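Local coordinates for protein putative carbohydrate-active enzyme (Uncultured organism, PDB 5WH8) that probably hydrolyses glycosidic bonds of cellulose-like polysaccharides, this chain being the glycoside hydrolase family 5 domain of a longer multi-modular enzyme, at residues Met21-Glu24 against Cys25-Val29; Trp80-Lys83 against Asp84-Asn87; Cys182-Pro185 against Thr186-Asp190. All coordinates share one frame; numbering follows the deposited sequence.

The three contacts illustrate how a closed eight-stranded beta/alpha barrel of glycoside hydrolase family 5 carries short local contacts: a hairpin turn, a helix start and a left-handed turn. Contact 1 is the reversal that follows the small N-terminal strand pair and leads into the first barrel strand, 32-36. Contact 2 opens helix 83-100, after strand 62-68, and contact 3 is the turn directly after strand 180-182. Contacts 1 and 2 lie on opposite sides of the chain's centre, their own centres about 35 Å apart. Contact 3 is closer to each, with nearest atoms about 11 Å from contact 1 and about 18 Å from contact 2. Contact 3 touches the Asn148-Glu149-Pro150 sequence, consistent with the active-site Asn-Glu-Pro motif of family 5.

Contact 1: residues Met21-Glu24 against Cys25-Val29; sequences MVSE and CGKPV
Ser23 and Lys27 form the tight core of this reversal, because both the backbone and the hydroxyl of the serine bind the same short loop. Ser23 N donates to Lys27 O over 2.8 Å, and Lys27 N returns a bond of 3.2 Å to Ser23 OG. The hydroxyl can receive it because chi1 of 68° places OG between the backbone N and the carbonyl carbon, turned in over the loop; there it also takes a weak bond from Cys25 N and lies 3.2 Å from Cys25 SG. Ser23 CB meanwhile rests against Val29 CG2 at 3.7 Å, and Val29 N closes the open end of the hairpin by donating to Met21 O at 3.1 Å. The chain turns in a type I beta turn from Ser23 to Gly26, in which Gly26 N donates to Ser23 O. Gly26 itself has a positive phi of 80°, and with the Ser23 to Lys27 bond this makes the type I turn with a G1 beta bulge that is familiar from short hairpins. The looser side begins where the side chains leave the turn. Glu24 extends outward to a salt bridge with Lys140 and a bond from the backbone of Lys13, while the straight chain of Lys27 carries its amine to Glu314. Cys25, partly exposed, is tied by a disulfide to Cys316, so that the C-terminal tail is stapled to the tip of the turn. Pro28, bridged to Val22 through the backbone, points its CB away from the preceding strand on this exposed side.

Contact 2: residues Trp80-Lys83 against Asp84-Asn87; sequences WKSK and DDYN. With EDO (1,2-ethanediol), chain J.
Ser82 and Asp85 supply the polar part of this helix start. Asp85 N donates to Ser82 OG over 3.2 Å, a capping bond that serves one of the first amides of the helix. With chi1 of 77°, OG sits between the backbone N and the carbonyl carbon of Ser82, turned toward that amide with an N-H...O angle of 155°; the same hydroxyl gives a weak bond of 2.8 Å to Asp85 OD2, which probably gains from lying near the positive end of the helix dipole. Backbone bonds take over from here, Tyr86 N to Ser82 O and Asn87 N to Lys83 O.

The aromatic part is a T-shaped stack. Trp80 presents the CE3-CZ3 edge of its six-membered ring to one face of Tyr86, the planes at 75° and the centroids 5.2 Å apart. CE3 lies 3.9 Å from Tyr86 CE2, while Lys81 CG lies against a face of the indole. Tyr89 adds a further edge-to-face partner to Trp80, and Tyr75 meets the Tyr86 ring.

A third set of bonds holds an ethanediol, probably from the crystallisation liquor. Its O1 donates to Asp84 OD1 at 2.6 Å and accepts from Asn87 ND2 at 2.8 Å, and its O2 donates to Asp84 O. Ser82, capping the amide of Asp85 with its hydroxyl, is a classical serine N-cap, here starting helix 83-100 of the beta/alpha barrel.

Contact 3: residues Cys182-Pro185 against Thr186-Asp190; sequences CGTP and TWSQD
Pro185 O receives both Gln189 N and Asp190 N, each at 3.0 Å and from opposite faces of the carbonyl plane, as the chain coils through Thr186, Trp187 and Ser188 with positive phi and psi throughout, a short turn of left-handed helix. A weak bond from Ser188 N to Thr184 O begins the coil. The serine side chain reinforces it, since Ser188 OG accepts a nearly straight bond (170°) from Thr184 N at 3.1 Å. That hydroxyl also bonds Asn148 O, and Trp187 packs on Glu149; the turn therefore rests on the Asn148-Glu149-Pro150 sequence after strand 142-145, consistent with the Asn-Glu-Pro motif at the active site of family 5 barrels. Thr186 OG1, at the start of the coil, donates to Asp190 OD2, just beyond its end, over 2.7 Å, from above the carboxylate plane. The Asp190 side chain folds back across the proline, bringing OD2 to 3.5 Å from Pro185 CB, with OD1 held in a salt bridge by Lys222. Thr184 OG1, lying between its backbone N and carbonyl carbon (chi1 54°), is 3.1 Å from Ser188 CA and bonds Thr207 O of the adjacent strand 204-211.

Contact 1: residues Met21-Glu24 against Cys25-Val29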
loop_
_atom_site.group_PDB
_atom_site.type_symbol
_atom_site.label_atom_id
_atom_site.label_comp_id
_atom_site.label_asym_id
_atom_site.label_seq_id
_atom_site.Cartn_x
_atom_site.Cartn_y
_atom_site.Cartn_z
ATOM N N MET A 21 8.578 -11.635 -1.349
ATOM C CA MET A 21 7.474 -11.873 -0.428
ATOM C C MET A 21 6.880 -13.261 -0.737
ATOM O O MET A 21 6.623 -13.585 -1.898
ATOM C CB MET A 21 6.432 -10.754 -0.566
ATOM C CG MET A 21 5.303 -10.814 0.469
ATOM S SD MET A 21 4.160 -9.402 0.366
ATOM C CE MET A 21 3.310 -9.748 -1.184
ATOM N N VAL A 22 6.711 -14.087 0.296
ATOM C CA VAL A 22 6.209 -15.458 0.150
ATOM C C VAL A 22 4.975 -15.733 1.014
ATOM O O VAL A 22 4.729 -15.046 2.000
ATOM C CB VAL A 22 7.311 -16.495 0.513
ATOM C CG1 VAL A 22 8.472 -16.391 -0.442
ATOM C CG2 VAL A 22 7.798 -16.334 1.939
ATOM N N SER A 23 4.203 -16.751 0.623
ATOM C CA SER A 23 3.024 -17.168 1.363
ATOM C C SER A 23 3.380 -17.987 2.611
ATOM O O SER A 23 4.551 -18.259 2.899
ATOM C CB SER A 23 2.138 -17.995 0.457
ATOM O OG SER A 23 2.811 -19.213 0.173
ATOM N N GLU A 24 2.346 -18.382 3.342
ATOM C CA GLU A 24 2.512 -19.147 4.568
ATOM C C GLU A 24 3.104 -20.531 4.272
ATOM O O GLU A 24 3.663 -21.166 5.174
ATOM C CB GLU A 24 1.166 -19.245 5.298
ATOM C CG GLU A 24 1.265 -19.819 6.714
ATOM C CD GLU A 24 -0.005 -19.649 7.547
ATOM O OE1 GLU A 24 -0.751 -18.650 7.405
ATOM O OE2 GLU A 24 -0.265 -20.556 8.378
ATOM N N CYS A 25 3.011 -20.984 3.018
ATOM C CA CYS A 25 3.633 -22.246 2.600
ATOM C C CYS A 25 4.934 -22.016 1.815
ATOM O O CYS A 25 5.452 -22.924 1.157
ATOM C CB CYS A 25 2.646 -23.087 1.791
ATOM S SG CYS A 25 1.959 -22.324 0.299
ATOM N N GLY A 26 5.470 -20.800 1.879
ATOM C CA GLY A 26 6.785 -20.516 1.322
ATOM C C GLY A 26 6.889 -20.294 -0.182
ATOM O O GLY A 26 7.994 -20.283 -0.720
ATOM N N LYS A 27 5.761 -20.089 -0.850
ATOM C CA LYS A 27 5.735 -19.872 -2.302
ATOM C C LYS A 27 5.747 -18.373 -2.618
ATOM O O LYS A 27 5.092 -17.604 -1.919
ATOM C CB LYS A 27 4.494 -20.511 -2.922
ATOM C CG LYS A 27 4.335 -22.020 -2.685
ATOM C CD LYS A 27 2.995 -22.496 -3.246
ATOM C CE LYS A 27 2.830 -23.997 -3.130
ATOM N NZ LYS A 27 1.505 -24.413 -3.669
ATOM N N PRO A 28 6.478 -17.947 -3.664
ATOM C CA PRO A 28 6.461 -16.526 -4.063
ATOM C C PRO A 28 5.051 -16.032 -4.392
ATOM O O PRO A 28 4.293 -16.757 -5.052
ATOM C CB PRO A 28 7.343 -16.494 -5.314
ATOM C CG PRO A 28 8.215 -17.704 -5.188
ATOM C CD PRO A 28 7.337 -18.749 -4.559
ATOM N N VAL A 29 4.725 -14.816 -3.946
ATOM C CA VAL A 29 3.403 -14.205 -4.156
ATOM C C VAL A 29 3.585 -12.819 -4.735
ATOM O O VAL A 29 4.436 -12.083 -4.249
ATOM C CB VAL A 29 2.607 -14.091 -2.814
ATOM C CG1 VAL A 29 1.326 -13.253 -2.960
ATOM C CG2 VAL A 29 2.250 -15.462 -2.274
#

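Contact 2: residues Trp80-Lys83 against Asp84-Asn87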
loop_
_atom_site.group_PDB
_atom_site.type_symbol
_atom_site.label_atom_id
_atom_site.label_comp_id
_atom_site.label_asym_id
_atom_site.label_seq_id
_atom_site.Cartn_x
_atom_site.Cartn_y
_atom_site.Cartn_z
ATOM N N TRP A 80 -11.325 16.444 11.200
ATOM C CA TRP A 80 -12.365 15.568 10.684
ATOM C C TRP A 80 -12.852 14.605 11.780
ATOM O O TRP A 80 -14.044 14.594 12.119
ATOM C CB TRP A 80 -11.827 14.806 9.468
ATOM C CG TRP A 80 -12.794 13.846 8.813
ATOM C CD1 TRP A 80 -13.987 14.145 8.242
ATOM C CD2 TRP A 80 -12.604 12.438 8.640
ATOM N NE1 TRP A 80 -14.564 13.008 7.723
ATOM C CE2 TRP A 80 -13.731 11.945 7.950
ATOM C CE3 TRP A 80 -11.594 11.550 8.995
ATOM C CZ2 TRP A 80 -13.868 10.603 7.610
ATOM C CZ3 TRP A 80 -11.735 10.206 8.664
ATOM C CH2 TRP A 80 -12.871 9.749 7.984
ATOM N N LYS A 81 -11.930 13.814 12.328
ATOM C CA LYS A 81 -12.162 12.955 13.501
ATOM C C LYS A 81 -11.061 13.131 14.541
ATOM O O LYS A 81 -9.932 13.411 14.185
ATOM C CB LYS A 81 -12.221 11.471 13.086
ATOM C CG LYS A 81 -13.452 11.085 12.315
ATOM C CD LYS A 81 -13.417 9.595 11.980
ATOM C CE LYS A 81 -14.578 9.203 11.121
ATOM N NZ LYS A 81 -15.851 9.088 11.910
ATOM N N SER A 82 -11.368 12.943 15.838
ATOM C CA SER A 82 -10.320 12.819 16.853
ATOM C C SER A 82 -9.383 11.659 16.495
ATOM O O SER A 82 -9.804 10.725 15.817
ATOM C CB SER A 82 -10.921 12.583 18.246
ATOM O OG SER A 82 -11.334 11.235 18.375
ATOM N N LYS A 83 -8.135 11.720 16.947
ATOM C CA LYS A 83 -7.142 10.690 16.648
ATOM C C LYS A 83 -7.601 9.276 17.029
ATOM O O LYS A 83 -7.445 8.331 16.241
ATOM C CB LYS A 83 -5.814 11.039 17.339
ATOM C CG LYS A 83 -5.180 12.296 16.752
ATOM C CD LYS A 83 -3.998 12.801 17.540
ATOM C CE LYS A 83 -3.585 14.184 17.018
ATOM N NZ LYS A 83 -2.433 14.765 17.774
ATOM N N ASP A 84 -8.185 9.104 18.214
ATOM C CA ASP A 84 -8.628 7.772 18.625
ATOM C C ASP A 84 -9.859 7.313 17.840
ATOM O O ASP A 84 -10.022 6.116 17.581
ATOM C CB ASP A 84 -8.918 7.739 20.132
ATOM C CG ASP A 84 -7.654 7.752 20.966
ATOM O OD1 ASP A 84 -6.949 6.714 20.974
ATOM O OD2 ASP A 84 -7.358 8.785 21.614
ATOM N N ASP A 85 -10.735 8.241 17.467
ATOM C CA ASP A 85 -11.859 7.870 16.607
ATOM C C ASP A 85 -11.409 7.540 15.170
ATOM O O ASP A 85 -12.017 6.716 14.503
ATOM C CB ASP A 85 -12.904 8.965 16.558
ATOM C CG ASP A 85 -13.647 9.112 17.872
ATOM O OD1 ASP A 85 -13.899 8.080 18.530
ATOM O OD2 ASP A 85 -13.991 10.260 18.230
ATOM N N TYR A 86 -10.368 8.209 14.695
ATOM C CA TYR A 86 -9.807 7.897 13.381
ATOM C C TYR A 86 -9.262 6.459 13.456
ATOM O O TYR A 86 -9.460 5.655 12.533
ATOM C CB TYR A 86 -8.722 8.934 13.026
ATOM C CG TYR A 86 -8.447 9.181 11.560
ATOM C CD1 TYR A 86 -8.411 8.132 10.648
ATOM C CD2 TYR A 86 -8.190 10.465 11.096
ATOM C CE1 TYR A 86 -8.137 8.351 9.308
ATOM C CE2 TYR A 86 -7.912 10.688 9.736
ATOM C CZ TYR A 86 -7.875 9.621 8.862
ATOM O OH TYR A 86 -7.593 9.807 7.514
ATOM N N ASN A 87 -8.625 6.111 14.579
ATOM C CA ASN A 87 -8.190 4.726 14.814
ATOM C C ASN A 87 -9.356 3.740 14.675
ATOM O O ASN A 87 -9.221 2.665 14.074
ATOM C CB ASN A 87 -7.570 4.562 16.222
ATOM C CG ASN A 87 -6.195 5.177 16.361
ATOM O OD1 ASN A 87 -5.639 5.713 15.412
ATOM N ND2 ASN A 87 -5.638 5.108 17.581
HETATM C C1 EDO J . -8.248 3.652 20.463
HETATM O O1 EDO J . -7.308 4.426 19.703
HETATM C C2 EDO J . -9.351 3.082 19.578
HETATM O O2 EDO J . -10.260 4.119 19.186
#

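Contact 3: residues Cys182-Pro185 against Thr186-Asp190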
loop_
_atom_site.group_PDB
_atom_site.type_symbol
_atom_site.label_atom_id
_atom_site.label_comp_id
_atom_site.label_asym_id
_atom_site.label_seq_id
_atom_site.Cartn_x
_atom_site.Cartn_y
_atom_site.Cartn_z
ATOM N N CYS A 182 8.817 0.020 4.465
ATOM C CA CYS A 182 9.495 1.262 4.819
ATOM C C CYS A 182 9.737 2.156 3.624
ATOM O O CYS A 182 10.392 1.736 2.664
ATOM C CB CYS A 182 10.847 0.948 5.476
ATOM S SG CYS A 182 11.728 2.433 6.103
ATOM N N GLY A 183 9.235 3.396 3.689
ATOM C CA GLY A 183 9.411 4.376 2.636
ATOM C C GLY A 183 10.867 4.749 2.440
ATOM O O GLY A 183 11.708 4.476 3.310
ATOM N N THR A 184 11.161 5.347 1.287
ATOM C CA THR A 184 12.535 5.713 0.941
ATOM C C THR A 184 12.572 7.166 0.458
ATOM O O THR A 184 11.519 7.767 0.193
ATOM C CB THR A 184 13.118 4.738 -0.111
ATOM O OG1 THR A 184 12.266 4.656 -1.259
ATOM C CG2 THR A 184 13.288 3.325 0.513
ATOM N N PRO A 185 13.771 7.779 0.436
ATOM C CA PRO A 185 13.840 9.206 0.069
ATOM C C PRO A 185 13.395 9.533 -1.365
ATOM O O PRO A 185 13.247 8.658 -2.225
ATOM C CB PRO A 185 15.332 9.543 0.260
ATOM C CG PRO A 185 15.830 8.532 1.239
ATOM C CD PRO A 185 15.069 7.260 0.917
ATOM N N THR A 186 13.182 10.829 -1.586
ATOM C CA THR A 186 12.736 11.387 -2.862
ATOM C C THR A 186 11.410 10.721 -3.321
ATOM O O THR A 186 11.273 10.172 -4.417
ATOM C CB THR A 186 13.842 11.283 -3.936
ATOM O OG1 THR A 186 15.090 11.762 -3.399
ATOM C CG2 THR A 186 13.480 12.125 -5.146
ATOM N N TRP A 187 10.420 10.807 -2.435
ATOM C CA TRP A 187 9.075 10.288 -2.678
ATOM C C TRP A 187 9.110 8.794 -2.988
ATOM O O TRP A 187 8.458 8.306 -3.927
ATOM C CB TRP A 187 8.364 11.051 -3.808
ATOM C CG TRP A 187 8.123 12.525 -3.516
ATOM C CD1 TRP A 187 7.082 13.069 -2.799
ATOM C CD2 TRP A 187 8.950 13.624 -3.905
ATOM N NE1 TRP A 187 7.209 14.440 -2.743
ATOM C CE2 TRP A 187 8.339 14.805 -3.421
ATOM C CE3 TRP A 187 10.126 13.731 -4.650
ATOM C CZ2 TRP A 187 8.883 16.064 -3.629
ATOM C CZ3 TRP A 187 10.662 14.994 -4.855
ATOM C CH2 TRP A 187 10.027 16.142 -4.355
ATOM N N SER A 188 9.848 8.079 -2.137
ATOM C CA SER A 188 10.044 6.621 -2.239
ATOM C C SER A 188 10.563 6.221 -3.625
ATOM O O SER A 188 10.073 5.264 -4.262
ATOM C CB SER A 188 8.763 5.858 -1.852
ATOM O OG SER A 188 8.603 5.933 -0.451
ATOM N N GLN A 189 11.623 6.920 -4.043
ATOM C CA GLN A 189 12.405 6.538 -5.222
ATOM C C GLN A 189 13.751 5.923 -4.864
ATOM O O GLN A 189 14.230 5.050 -5.585
ATOM C CB GLN A 189 12.629 7.745 -6.140
ATOM C CG GLN A 189 11.326 8.241 -6.787
ATOM C CD GLN A 189 11.463 9.583 -7.485
ATOM O OE1 GLN A 189 12.558 9.985 -7.884
ATOM N NE2 GLN A 189 10.360 10.299 -7.590
ATOM N N ASP A 190 14.358 6.376 -3.772
ATOM C CA ASP A 190 15.789 6.097 -3.522
ATOM C C ASP A 190 16.018 4.754 -2.785
ATOM O O ASP A 190 16.721 4.665 -1.767
ATOM C CB ASP A 190 16.429 7.266 -2.755
ATOM C CG ASP A 190 16.511 8.553 -3.587
ATOM O OD1 ASP A 190 16.355 8.521 -4.832
ATOM O OD2 ASP A 190 16.704 9.630 -2.986
#